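Local structure of peroxiredoxin 5 (Alvinella pompejana, 2XHF) at residues P21-Y26 with H111-R116; G17-D22 with P35-F40; N59-E64 with P152-L157. The protein probably reduces hydrogen peroxide and organic hydroperoxides, acting as an antioxidant enzyme of the thioredoxin-like peroxiredoxin family. All coordinates share one frame; numbering follows the deposited sequence.

Contact 1: P21-Y26 with H111-R116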
# COMPACT_ATOMS: atom_id res chain seq x y z
N PRO A 21 22.89 -3.58 5.09
CA PRO A 21 22.32 -3.44 6.44
C PRO A 21 21.58 -4.69 6.87
O PRO A 21 20.80 -5.25 6.10
CB PRO A 21 21.36 -2.26 6.30
CG PRO A 21 21.93 -1.46 5.19
CD PRO A 21 22.49 -2.46 4.22
N ASP A 22 21.82 -5.09 8.11
CA ASP A 22 21.30 -6.30 8.69
C ASP A 22 20.02 -5.91 9.43
O ASP A 22 20.02 -5.75 10.64
CB ASP A 22 22.38 -6.82 9.66
CG ASP A 22 22.13 -8.22 10.19
OD1 ASP A 22 21.18 -8.92 9.74
OD2 ASP A 22 22.95 -8.64 11.06
N VAL A 23 18.94 -5.72 8.69
CA VAL A 23 17.68 -5.32 9.31
C VAL A 23 16.56 -6.27 8.91
O VAL A 23 16.67 -7.01 7.93
CB VAL A 23 17.28 -3.89 8.96
CG1 VAL A 23 18.46 -2.93 9.10
CG2 VAL A 23 16.75 -3.84 7.60
N LEU A 24 15.50 -6.26 9.71
CA LEU A 24 14.32 -7.08 9.45
C LEU A 24 13.50 -6.53 8.30
O LEU A 24 13.27 -5.32 8.19
CB LEU A 24 13.43 -7.12 10.69
CG LEU A 24 13.92 -7.90 11.90
CD1 LEU A 24 12.87 -7.81 12.98
CD2 LEU A 24 14.18 -9.35 11.52
N VAL A 25 13.07 -7.43 7.41
CA VAL A 25 12.10 -7.09 6.40
C VAL A 25 10.94 -8.05 6.51
O VAL A 25 10.98 -9.04 7.25
CB VAL A 25 12.71 -7.10 4.98
CG1 VAL A 25 13.77 -6.04 4.87
CG2 VAL A 25 13.28 -8.47 4.66
N TYR A 26 9.85 -7.71 5.82
CA TYR A 26 8.61 -8.46 5.93
C TYR A 26 8.25 -9.04 4.58
O TYR A 26 8.63 -8.50 3.54
CB TYR A 26 7.50 -7.52 6.42
CG TYR A 26 7.81 -6.91 7.75
CD1 TYR A 26 8.71 -5.85 7.86
CD2 TYR A 26 7.23 -7.40 8.91
CE1 TYR A 26 9.02 -5.31 9.09
CE2 TYR A 26 7.54 -6.88 10.13
CZ TYR A 26 8.42 -5.83 10.22
OH TYR A 26 8.72 -5.30 11.46
N HIS A 111 8.89 -0.28 7.65
CA HIS A 111 9.19 0.89 8.48
C HIS A 111 10.20 1.81 7.80
O HIS A 111 10.58 2.83 8.37
CB HIS A 111 9.78 0.45 9.83
CG HIS A 111 8.92 -0.53 10.56
ND1 HIS A 111 7.71 -0.19 11.13
CD2 HIS A 111 9.08 -1.85 10.78
CE1 HIS A 111 7.18 -1.25 11.71
NE2 HIS A 111 7.99 -2.28 11.50
N GLY A 112 10.64 1.44 6.60
CA GLY A 112 11.67 2.17 5.89
C GLY A 112 13.05 2.03 6.53
O GLY A 112 13.97 2.79 6.21
N GLU A 113 13.22 1.03 7.39
CA GLU A 113 14.46 0.90 8.12
C GLU A 113 15.65 0.54 7.21
O GLU A 113 16.75 1.08 7.37
CB GLU A 113 14.33 -0.13 9.24
CG GLU A 113 15.54 -0.17 10.14
CD GLU A 113 15.39 -1.13 11.30
OE1 GLU A 113 14.45 -1.96 11.28
OE2 GLU A 113 16.22 -1.05 12.23
N PHE A 114 15.43 -0.37 6.26
CA PHE A 114 16.50 -0.78 5.37
C PHE A 114 16.90 0.38 4.47
O PHE A 114 18.08 0.66 4.27
CB PHE A 114 16.10 -1.99 4.53
CG PHE A 114 17.20 -2.49 3.62
CD1 PHE A 114 18.22 -3.28 4.11
CD2 PHE A 114 17.21 -2.17 2.28
CE1 PHE A 114 19.22 -3.75 3.29
CE2 PHE A 114 18.20 -2.63 1.44
CZ PHE A 114 19.21 -3.43 1.94
N THR A 115 15.89 1.06 3.95
CA THR A 115 16.09 2.19 3.08
C THR A 115 16.88 3.31 3.78
O THR A 115 17.83 3.87 3.23
CB THR A 115 14.71 2.69 2.60
OG1 THR A 115 14.11 1.69 1.78
CG2 THR A 115 14.81 4.01 1.82
N ARG A 116 16.52 3.60 5.03
CA ARG A 116 17.25 4.62 5.77
C ARG A 116 18.68 4.16 6.04
O ARG A 116 19.61 4.97 5.95
CB ARG A 116 16.55 4.95 7.08
CG ARG A 116 15.40 5.91 6.89
CD ARG A 116 14.85 6.44 8.20
NE ARG A 116 14.43 5.36 9.09
CZ ARG A 116 13.25 4.76 9.05
NH1 ARG A 116 12.33 5.14 8.16
NH2 ARG A 116 12.98 3.77 9.89
O HOH W 1 12.45 -3.20 9.72
O HOH W 2 15.45 -4.45 11.98
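F114 carries its ring to P21 and V23 through a chi1 of -178°, which sets CG opposite the backbone N. CD of P21 meets CE1 of F114 at 3.6 Å from above the ring plane, near the rim, and the two side chains cross at about a right angle. The carbonyl O of P21 sits at the ring edge, near its plane. V23 meets F114 nearer its backbone, with CG2 of V23 3.6 Å from CB of F114; the same methyl also lies at the ring edge. E113 stretches out from the first turn of helix 113-118 with chi1 -173°, and slides past V23 in the opposite direction. Its carboxylate reaches the 24-26 strand through water. Water 1 donates to OE1 of E113 and to O of L24. Water 2 donates to the same OE1 at 2.8 Å and accepts from N of L24. At the far end Y26 and H111 cross, their ring planes 72° apart, and OH of Y26 lies 3.1 Å from NE2 of H111 at the edge of the imidazole. H111 also packs on S125 of the second subunit, and NH1 and NH2 of R116 both bond its O, which ties the H111 backbone to the helix. The contact thus seats the start of helix 113-118 against the 21-26 segment. It is apolar at P21 and V23 and water-mediated at L24. Two water donors on one carboxylate oxygen are consistent with an ionised E113.

Contact 2: G17-D22 with P35-F40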
# COMPACT_ATOMS: atom_id res chain seq x y z
N GLY A 17 31.74 -4.00 -1.74
CA GLY A 17 32.46 -4.65 -0.66
C GLY A 17 31.75 -4.50 0.67
O GLY A 17 32.02 -5.25 1.61
N ASP A 18 30.85 -3.52 0.77
CA ASP A 18 30.07 -3.31 1.98
C ASP A 18 29.12 -4.48 2.23
O ASP A 18 28.59 -5.08 1.29
CB ASP A 18 29.24 -2.03 1.89
CG ASP A 18 30.09 -0.77 1.94
OD1 ASP A 18 31.30 -0.86 2.23
OD2 ASP A 18 29.53 0.32 1.70
N ILE A 19 28.90 -4.80 3.50
CA ILE A 19 27.85 -5.72 3.92
C ILE A 19 26.55 -4.93 3.96
O ILE A 19 26.49 -3.85 4.53
CB ILE A 19 28.19 -6.36 5.30
CG1 ILE A 19 29.52 -7.12 5.22
CG2 ILE A 19 27.08 -7.28 5.75
CD1 ILE A 19 29.96 -7.75 6.49
N ILE A 20 25.49 -5.44 3.33
CA ILE A 20 24.21 -4.72 3.37
C ILE A 20 23.68 -4.62 4.80
O ILE A 20 23.98 -5.48 5.64
CB ILE A 20 23.13 -5.36 2.43
CG1 ILE A 20 22.69 -6.75 2.95
CG2 ILE A 20 23.64 -5.43 0.98
CD1 ILE A 20 21.58 -7.40 2.10
N PRO A 21 22.89 -3.58 5.09
CA PRO A 21 22.32 -3.44 6.44
C PRO A 21 21.58 -4.69 6.87
O PRO A 21 20.80 -5.25 6.10
CB PRO A 21 21.36 -2.26 6.30
CG PRO A 21 21.93 -1.46 5.19
CD PRO A 21 22.49 -2.46 4.22
N ASP A 22 21.82 -5.09 8.11
CA ASP A 22 21.30 -6.30 8.69
C ASP A 22 20.02 -5.91 9.43
O ASP A 22 20.02 -5.75 10.64
CB ASP A 22 22.38 -6.82 9.66
CG ASP A 22 22.13 -8.22 10.19
OD1 ASP A 22 21.18 -8.92 9.74
OD2 ASP A 22 22.95 -8.64 11.06
N PRO A 35 15.62 -11.27 9.04
CA PRO A 35 16.69 -10.41 8.54
C PRO A 35 16.85 -10.56 7.05
O PRO A 35 16.81 -11.66 6.50
CB PRO A 35 17.95 -10.99 9.24
CG PRO A 35 17.42 -11.71 10.44
CD PRO A 35 16.09 -12.25 10.05
N ILE A 36 17.04 -9.45 6.37
CA ILE A 36 17.28 -9.51 4.93
C ILE A 36 18.52 -10.36 4.61
O ILE A 36 18.61 -10.94 3.53
CB ILE A 36 17.35 -8.11 4.31
CG1 ILE A 36 17.27 -8.21 2.78
CG2 ILE A 36 18.56 -7.32 4.77
CD1 ILE A 36 17.11 -6.87 2.09
N HIS A 37 19.47 -10.43 5.54
CA HIS A 37 20.62 -11.32 5.35
C HIS A 37 20.24 -12.77 5.05
O HIS A 37 21.02 -13.50 4.43
CB HIS A 37 21.55 -11.26 6.54
CG HIS A 37 22.45 -10.07 6.53
ND1 HIS A 37 23.64 -10.03 7.22
CD2 HIS A 37 22.37 -8.89 5.87
CE1 HIS A 37 24.23 -8.87 7.02
NE2 HIS A 37 23.48 -8.16 6.19
N ASP A 38 19.07 -13.21 5.51
CA ASP A 38 18.64 -14.57 5.21
C ASP A 38 18.50 -14.80 3.72
O ASP A 38 18.67 -15.91 3.23
CB ASP A 38 17.29 -14.91 5.85
CG ASP A 38 17.34 -15.02 7.36
OD1 ASP A 38 18.44 -15.00 7.97
OD2 ASP A 38 16.25 -15.17 7.94
N VAL A 39 18.16 -13.75 2.98
CA VAL A 39 17.85 -13.92 1.57
C VAL A 39 19.12 -14.22 0.76
O VAL A 39 19.08 -15.02 -0.17
CB VAL A 39 17.14 -12.65 1.01
CG1 VAL A 39 16.86 -12.79 -0.47
CG2 VAL A 39 15.85 -12.40 1.79
N PHE A 40 20.24 -13.60 1.13
CA PHE A 40 21.46 -13.70 0.33
C PHE A 40 22.61 -14.42 1.06
O PHE A 40 23.70 -14.50 0.53
CB PHE A 40 21.91 -12.32 -0.15
CG PHE A 40 20.86 -11.57 -0.90
CD1 PHE A 40 20.60 -11.87 -2.24
CD2 PHE A 40 20.15 -10.56 -0.29
CE1 PHE A 40 19.63 -11.18 -2.95
CE2 PHE A 40 19.16 -9.88 -0.99
CZ PHE A 40 18.91 -10.19 -2.33
O HOH W 3 19.58 -8.77 7.88
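H37 reaches back to I20 with its imidazole, and NE2 donates to O of I20 at 2.8 Å. The bond is nearly straight. The carbonyl oxygen lies in the plane of the ring, but NE2 stands above the carbonyl plane. With chi1 -81°, CG of H37 lies anti to the carbonyl carbon, and the side chain runs past I20 in the opposite direction; CG1 of I20 is 3.6 Å from NE2 of H37. The methyl CG2 of I19 meets CE1 of H37 at 3.5 Å. D22 covers one face of the ring. Its chi1 of -169° swings CG away from the backbone N and sets the carboxylate over the imidazole. The two planes are stacked, 8° apart, and OD1 of D22 is 3.6 Å from CG of H37. CB of D22 makes a CH-pi contact over the same ring. Water 3 lies between OD1 of D22 and N of H37 and accepts from the latter. Deeper in, CD1 of I20 sits 4.0 Å from CG2 of I36 and touches the F40 ring obliquely. This apolar side continues onto I140 of strand 136-141. So the contact fastens the loop before strand 24-26 to the short, weakly bonded helical turn at 37-40. NE2 carries a proton, and the stacked D22 carboxylate would probably favour positive charge on the imidazole.

Contact 3: N59-E64 with P152-L157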
# COMPACT_ATOMS: atom_id res chain seq x y z
N ASN A 59 6.46 -1.07 -12.33
CA ASN A 59 6.51 -2.24 -13.20
C ASN A 59 7.29 -2.00 -14.49
O ASN A 59 7.19 -2.78 -15.42
CB ASN A 59 5.11 -2.72 -13.55
CG ASN A 59 5.10 -4.15 -14.10
OD1 ASN A 59 5.94 -4.99 -13.73
ND2 ASN A 59 4.16 -4.43 -14.97
N ASN A 60 8.14 -0.99 -14.50
CA ASN A 60 8.89 -0.67 -15.73
C ASN A 60 9.97 -1.69 -16.03
O ASN A 60 10.29 -1.95 -17.19
CB ASN A 60 9.51 0.72 -15.64
CG ASN A 60 8.51 1.81 -15.92
OD1 ASN A 60 7.32 1.55 -16.11
ND2 ASN A 60 8.98 3.05 -15.95
N HIS A 61 10.54 -2.28 -14.98
CA HIS A 61 11.72 -3.12 -15.14
C HIS A 61 11.51 -4.58 -14.82
O HIS A 61 12.26 -5.43 -15.28
CB HIS A 61 12.86 -2.53 -14.33
CG HIS A 61 13.15 -1.12 -14.69
ND1 HIS A 61 13.53 -0.74 -15.96
CD2 HIS A 61 13.08 0.02 -13.96
CE1 HIS A 61 13.69 0.57 -16.00
NE2 HIS A 61 13.43 1.06 -14.80
N ILE A 62 10.50 -4.87 -14.01
CA ILE A 62 10.20 -6.24 -13.65
C ILE A 62 10.05 -7.16 -14.87
O ILE A 62 10.61 -8.25 -14.89
CB ILE A 62 9.03 -6.29 -12.68
CG1 ILE A 62 9.56 -5.90 -11.28
CG2 ILE A 62 8.41 -7.69 -12.65
CD1 ILE A 62 8.49 -5.64 -10.25
N PRO A 63 9.35 -6.73 -15.93
CA PRO A 63 9.22 -7.63 -17.09
C PRO A 63 10.58 -8.08 -17.65
O PRO A 63 10.71 -9.25 -18.03
CB PRO A 63 8.45 -6.78 -18.11
CG PRO A 63 7.68 -5.85 -17.28
CD PRO A 63 8.55 -5.50 -16.12
N GLU A 64 11.57 -7.20 -17.70
CA GLU A 64 12.88 -7.59 -18.22
C GLU A 64 13.63 -8.50 -17.26
O GLU A 64 14.28 -9.43 -17.71
CB GLU A 64 13.75 -6.40 -18.58
CG GLU A 64 14.97 -6.79 -19.41
CD GLU A 64 15.43 -5.67 -20.33
OE1 GLU A 64 16.20 -4.81 -19.86
OE2 GLU A 64 15.02 -5.68 -21.51
N PRO A 152 20.03 5.70 -14.94
CA PRO A 152 19.03 4.89 -15.63
C PRO A 152 19.43 3.42 -15.78
O PRO A 152 18.70 2.66 -16.41
CB PRO A 152 18.95 5.55 -17.02
CG PRO A 152 20.16 6.49 -17.11
CD PRO A 152 21.00 6.25 -15.89
N ASP A 153 20.56 3.04 -15.21
CA ASP A 153 21.08 1.67 -15.33
C ASP A 153 20.40 0.65 -14.43
O ASP A 153 21.08 -0.16 -13.80
CB ASP A 153 22.57 1.66 -14.99
CG ASP A 153 23.41 2.39 -16.01
OD1 ASP A 153 23.53 3.63 -15.89
OD2 ASP A 153 23.94 1.72 -16.92
N ILE A 154 19.07 0.67 -14.38
CA ILE A 154 18.33 -0.24 -13.50
C ILE A 154 17.40 -1.14 -14.29
O ILE A 154 16.38 -1.61 -13.78
CB ILE A 154 17.55 0.55 -12.44
CG1 ILE A 154 16.61 1.55 -13.11
CG2 ILE A 154 18.51 1.27 -11.50
CD1 ILE A 154 15.59 2.16 -12.16
N THR A 155 17.76 -1.41 -15.55
CA THR A 155 16.97 -2.31 -16.38
C THR A 155 17.40 -3.76 -16.14
O THR A 155 18.39 -4.01 -15.46
CB THR A 155 17.15 -2.00 -17.87
OG1 THR A 155 18.54 -2.09 -18.21
CG2 THR A 155 16.66 -0.60 -18.20
N GLY A 156 16.66 -4.72 -16.68
CA GLY A 156 17.08 -6.11 -16.57
C GLY A 156 18.44 -6.32 -17.21
O GLY A 156 19.34 -6.97 -16.65
N LEU A 157 18.57 -5.78 -18.42
CA LEU A 157 19.79 -5.89 -19.21
C LEU A 157 20.98 -5.36 -18.43
O LEU A 157 22.06 -5.98 -18.38
CB LEU A 157 19.61 -5.11 -20.50
CG LEU A 157 20.86 -5.04 -21.38
CD1 LEU A 157 21.41 -6.44 -21.61
CD2 LEU A 157 20.55 -4.34 -22.69
O HOH W 4 13.95 -3.01 -17.92
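H61, just before helix 62-67, and E64 in its first turn meet the N-terminal end of helix 156-165 at I154-L157. E64 supplies the polar link. OE1 of E64 accepts from N of L157 at 2.9 Å, with an N-H...O angle of 162°. The amide comes from above the carboxylate plane. N of G156 is also close, 3.2 Å from the same oxygen. E64 reaches across with CG trans to its own amide nitrogen (chi1 -167°) and an extended chain beyond. G156 has no side chain, and CG of E64 lies 3.6 Å from its CA. T155 is the N-cap residue of the helix, and its OG1 takes the N of A158. OE1 of E64 thus takes a backbone N-H of the first turn, beside the N-cap T155, where the helix dipole would probably favour its negative charge.

In the thioredoxin-like fold of peroxiredoxins, the two helices come from distant parts of the chain. Helix 62-67 follows core strand 44-49 and packs on helix 88-98 through I62. Helix 156-165 follows the outer strand 144-150 and is the last helix modelled. The loop that leads into helix 62-67 probably corresponds to the region that carries the peroxidatic site in relatives.

H61 packs on the 154-155 part of the same segment. O of I154 lies over one face of its imidazole, offset toward the rim, 3.4 Å from CG of H61. CB of N60 lies over the centre of the opposite face. CD1 of I154 comes within 3.6 Å of NE2 of H61, and CG2 of T155 is 3.9 Å from ND1 of H61. Water 4 sits at the ring edge, in plane, 3.0 Å from ND1 of H61. It also accepts a weak bond from N of G156.

How the contacts relate
Contacts 1 and 2 form one continuous region, their centres about 10 Å apart. They share P21 and D22. N of I36 lies 2.9 Å from O of V23, a probable hydrogen bond, and I36 also packs against F114. Contact 3 lies on the opposite side of the chain's centre, about 23 Å from contact 1 and 22 Å from contact 2, between centres. It follows contact 2 along the chain, but its segments alternate with those of contact 1. One side of the thioredoxin-like domain thus joins the 17-26 segment to the helical turn 37-40 and helix 113-118. The other joins the start of helix 62-67 to that of helix 156-165.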